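Local structure of AT-less polyketide synthase (Streptomyces platensis subsp. rosaceus, 4TKT) at residues A[516-519]-A[520-524]; A[533-536]-A[537-540]. The protein probably catalyses decarboxylative carbon–carbon bond formation during polyketide chain extension, as a ketosynthase domain of the AT-less type I isomigrastatin synthase. All blocks are in the same frame, centred on the assembly; numbering follows the deposited sequence. Where two conformers were deposited one is given.

Interaction 1 of 2, residues A[516-519]-A[520-524]; sequences STLP and ALVDA
Thr517 caps the N terminus of helix 518-530 by turning its hydroxyl forward, so that OG1 accepts a long, weak hydrogen bond from Ala520 N (3.4 Å). The torsion that achieves this sets OG1 between the backbone N and the carbonyl carbon (chi1 74°), and the same oxygen rests on Ala520 CB at 3.3 Å.

Backbone bonds carry most of the contact. Leu521 N donates to Thr517 O at 3.2 Å, and Ala520 N adds a weak second bond to that carbonyl. Val522 N and Asp523 N continue the series to Leu518 O (3.0 Å) and Pro519 O.

Apolar contact between the side chains is slight: Leu518 CD1 lies 4.4 Å from Leu521 CD2, and Leu518 CG is equally far from Val522 CG2. Both leucines are buried, Leu518 against Trp488 and Leu521 against Val513 and Val515 of strand 509-515, which precedes this helix in the region matching the RhiE-like KS-MAT linker family.

Pro519 has no N-H to offer, but an amide in this place has no i-4 carbonyl within the helix. Ser490 OG pairs with Leu518 N, so side-chain hydroxyls serve two amides that precede the regular helical bonding, as expected of a capped helix start.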
# COMPACT_ATOMS: atom_id res chain seq x y z
N SER A 516 -9.31 -25.05 -20.23
CA SER A 516 -9.41 -26.04 -19.16
C SER A 516 -8.04 -26.37 -18.57
O SER A 516 -7.95 -26.97 -17.49
CB SER A 516 -10.08 -27.32 -19.67
OG SER A 516 -9.35 -27.91 -20.72
N THR A 517 -6.98 -25.97 -19.26
CA THR A 517 -5.62 -26.16 -18.76
C THR A 517 -4.85 -24.84 -18.77
O THR A 517 -5.08 -23.98 -19.62
CB THR A 517 -4.83 -27.19 -19.59
OG1 THR A 517 -4.47 -26.61 -20.85
CG2 THR A 517 -5.65 -28.45 -19.82
N LEU A 518 -3.94 -24.70 -17.81
CA LEU A 518 -3.13 -23.48 -17.69
C LEU A 518 -2.21 -23.22 -18.89
O LEU A 518 -2.10 -22.07 -19.33
CB LEU A 518 -2.31 -23.52 -16.41
CG LEU A 518 -1.56 -22.22 -16.09
CD1 LEU A 518 -2.54 -21.08 -15.88
CD2 LEU A 518 -0.66 -22.40 -14.88
N PRO A 519 -1.52 -24.26 -19.42
CA PRO A 519 -0.68 -23.97 -20.58
C PRO A 519 -1.46 -23.47 -21.79
O PRO A 519 -0.92 -22.73 -22.61
CB PRO A 519 -0.02 -25.32 -20.88
CG PRO A 519 -0.03 -26.03 -19.59
CD PRO A 519 -1.32 -25.64 -18.94
N ALA A 520 -2.73 -23.88 -21.90
CA ALA A 520 -3.59 -23.41 -22.98
C ALA A 520 -3.94 -21.94 -22.79
O ALA A 520 -3.98 -21.17 -23.75
CB ALA A 520 -4.84 -24.26 -23.07
N LEU A 521 -4.20 -21.56 -21.54
CA LEU A 521 -4.52 -20.18 -21.21
C LEU A 521 -3.33 -19.27 -21.51
O LEU A 521 -3.50 -18.19 -22.07
CB LEU A 521 -4.94 -20.05 -19.75
CG LEU A 521 -5.23 -18.63 -19.25
CD1 LEU A 521 -6.26 -17.94 -20.13
CD2 LEU A 521 -5.68 -18.65 -17.81
N VAL A 522 -2.14 -19.72 -21.13
CA VAL A 522 -0.92 -18.97 -21.39
C VAL A 522 -0.73 -18.75 -22.90
O VAL A 522 -0.35 -17.66 -23.33
CB VAL A 522 0.32 -19.69 -20.82
CG1 VAL A 522 1.60 -18.96 -21.20
CG2 VAL A 522 0.21 -19.80 -19.31
N ASP A 523 -1.00 -19.78 -23.69
CA ASP A 523 -0.89 -19.68 -25.14
C ASP A 523 -1.86 -18.65 -25.70
O ASP A 523 -1.50 -17.87 -26.59
CB ASP A 523 -1.16 -21.03 -25.81
CG ASP A 523 -0.01 -22.01 -25.62
OD1 ASP A 523 1.05 -21.59 -25.11
OD2 ASP A 523 -0.18 -23.19 -25.99
N ALA A 524 -3.09 -18.65 -25.19
CA ALA A 524 -4.10 -17.71 -25.65
C ALA A 524 -3.72 -16.28 -25.28
O ALA A 524 -3.87 -15.36 -26.09
CB ALA A 524 -5.46 -18.07 -25.07

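Interaction 2 of 2, residues A[533-536]-A[537-540]; sequences GLPA and GAYF
Leu534 and Phe540 meet across a tight reversal of the chain, with CD1 of the leucine set against CB of the phenylalanine at 3.6 Å. The two side chains cross at about a right angle, and it is the root of Phe540 that is touched: CG stands anti to the backbone N (chi1 -177°), which carries the ring onward, away from the leucine. Ala538 fills the inside of the bend. Its methyl lies 3.9 Å from Pro535 CG and 4.1 Å from Leu534 CB, so it sits against both residues.

The outer part of the contact is looser. Pro535 to Ala538 form a type II beta turn, closed by a long, weak hydrogen bond from Ala538 N to Pro535 O (3.4 Å). In the conformer described, Gly537 takes the third position with a positive phi of 88°, where a side chain would be pressed against Ala536 O; a second conformer of Ala536 and Gly537 suggests some mobility. Pro535 and Ala536 are exposed at this corner, and the methyl of Ala536 leaves the turn on its outer side.

Inward, the loop is anchored between a helix and a sheet. Leu534 packs on Ala527 and Cys528 of helix 518-530 and on Phe511 of strand 509-515, while Ala538 rests on Val513. Backbone bonds of Gly537 with Ala514 and of Tyr539 with Ala512 join the turn and strand 538-541 to strand 509-515. Tyr539 leaves the strand away from the loop and packs on helix 573-580, whereas the Phe540 ring makes a cation-pi contact with Arg473 of helix 469-482.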
# COMPACT_ATOMS: atom_id res chain seq x y z
N GLY A 533 -2.67 -14.93 -34.15
CA GLY A 533 -3.91 -15.66 -34.29
C GLY A 533 -4.42 -16.27 -33.00
O GLY A 533 -3.65 -16.88 -32.24
N LEU A 534 -5.71 -16.09 -32.73
CA LEU A 534 -6.32 -16.62 -31.52
C LEU A 534 -6.90 -18.01 -31.75
O LEU A 534 -7.39 -18.32 -32.83
CB LEU A 534 -7.42 -15.67 -31.03
CG LEU A 534 -6.96 -14.29 -30.59
CD1 LEU A 534 -8.14 -13.48 -30.07
CD2 LEU A 534 -5.87 -14.40 -29.53
N PRO A 535 -6.84 -18.87 -30.72
CA PRO A 535 -7.42 -20.21 -30.80
C PRO A 535 -8.94 -20.16 -30.93
O PRO A 535 -9.53 -19.09 -30.85
CB PRO A 535 -6.99 -20.86 -29.49
CG PRO A 535 -6.77 -19.72 -28.56
CD PRO A 535 -6.22 -18.62 -29.40
N ALA A 536 -9.56 -21.33 -31.11
CA ALA A 536 -11.01 -21.42 -31.09
C ALA A 536 -11.50 -21.26 -29.66
O ALA A 536 -10.86 -21.74 -28.72
CB ALA A 536 -11.47 -22.74 -31.68
N GLY A 537 -12.63 -20.59 -29.49
CA GLY A 537 -13.17 -20.33 -28.17
C GLY A 537 -12.61 -19.06 -27.56
O GLY A 537 -12.98 -18.68 -26.45
N ALA A 538 -11.71 -18.40 -28.29
CA ALA A 538 -11.16 -17.13 -27.84
C ALA A 538 -11.73 -15.99 -28.67
O ALA A 538 -11.92 -16.13 -29.88
CB ALA A 538 -9.64 -17.14 -27.91
N TYR A 539 -12.01 -14.86 -28.03
CA TYR A 539 -12.66 -13.75 -28.71
C TYR A 539 -12.05 -12.41 -28.30
O TYR A 539 -11.75 -12.18 -27.13
CB TYR A 539 -14.16 -13.76 -28.41
CG TYR A 539 -14.79 -15.13 -28.56
CD1 TYR A 539 -15.19 -15.60 -29.80
CD2 TYR A 539 -14.98 -15.95 -27.45
CE1 TYR A 539 -15.76 -16.86 -29.94
CE2 TYR A 539 -15.55 -17.20 -27.58
CZ TYR A 539 -15.93 -17.65 -28.83
OH TYR A 539 -16.50 -18.90 -28.96
N PHE A 540 -11.87 -11.53 -29.29
CA PHE A 540 -11.21 -10.25 -29.08
C PHE A 540 -12.02 -9.11 -29.67
O PHE A 540 -12.63 -9.25 -30.73
CB PHE A 540 -9.81 -10.28 -29.69
CG PHE A 540 -9.01 -9.03 -29.47
CD1 PHE A 540 -8.18 -8.91 -28.37
CD2 PHE A 540 -9.09 -7.97 -30.35
CE1 PHE A 540 -7.44 -7.77 -28.16
CE2 PHE A 540 -8.36 -6.81 -30.15
CZ PHE A 540 -7.54 -6.71 -29.05

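How the interactions relate
Strand 509-515 leads into interaction 1, which starts helix 518-530; the helix then runs to the loop of interaction 2, where the chain turns into strand 538-541. The two contacts are in series, neither nested nor crossed, and each joins directly consecutive residues: 516-524 opens the helix and 533-540 closes the connection back to the sheet. Their centres lie 12 Å apart, and they touch where Ala524 CB meets Pro535 CG at 4.1 Å. Together they bracket a strand-helix-strand unit whose two strands lie antiparallel and adjacent in the three-stranded sheet, with the helix, which lies between them in sequence, packed on strand 509-515.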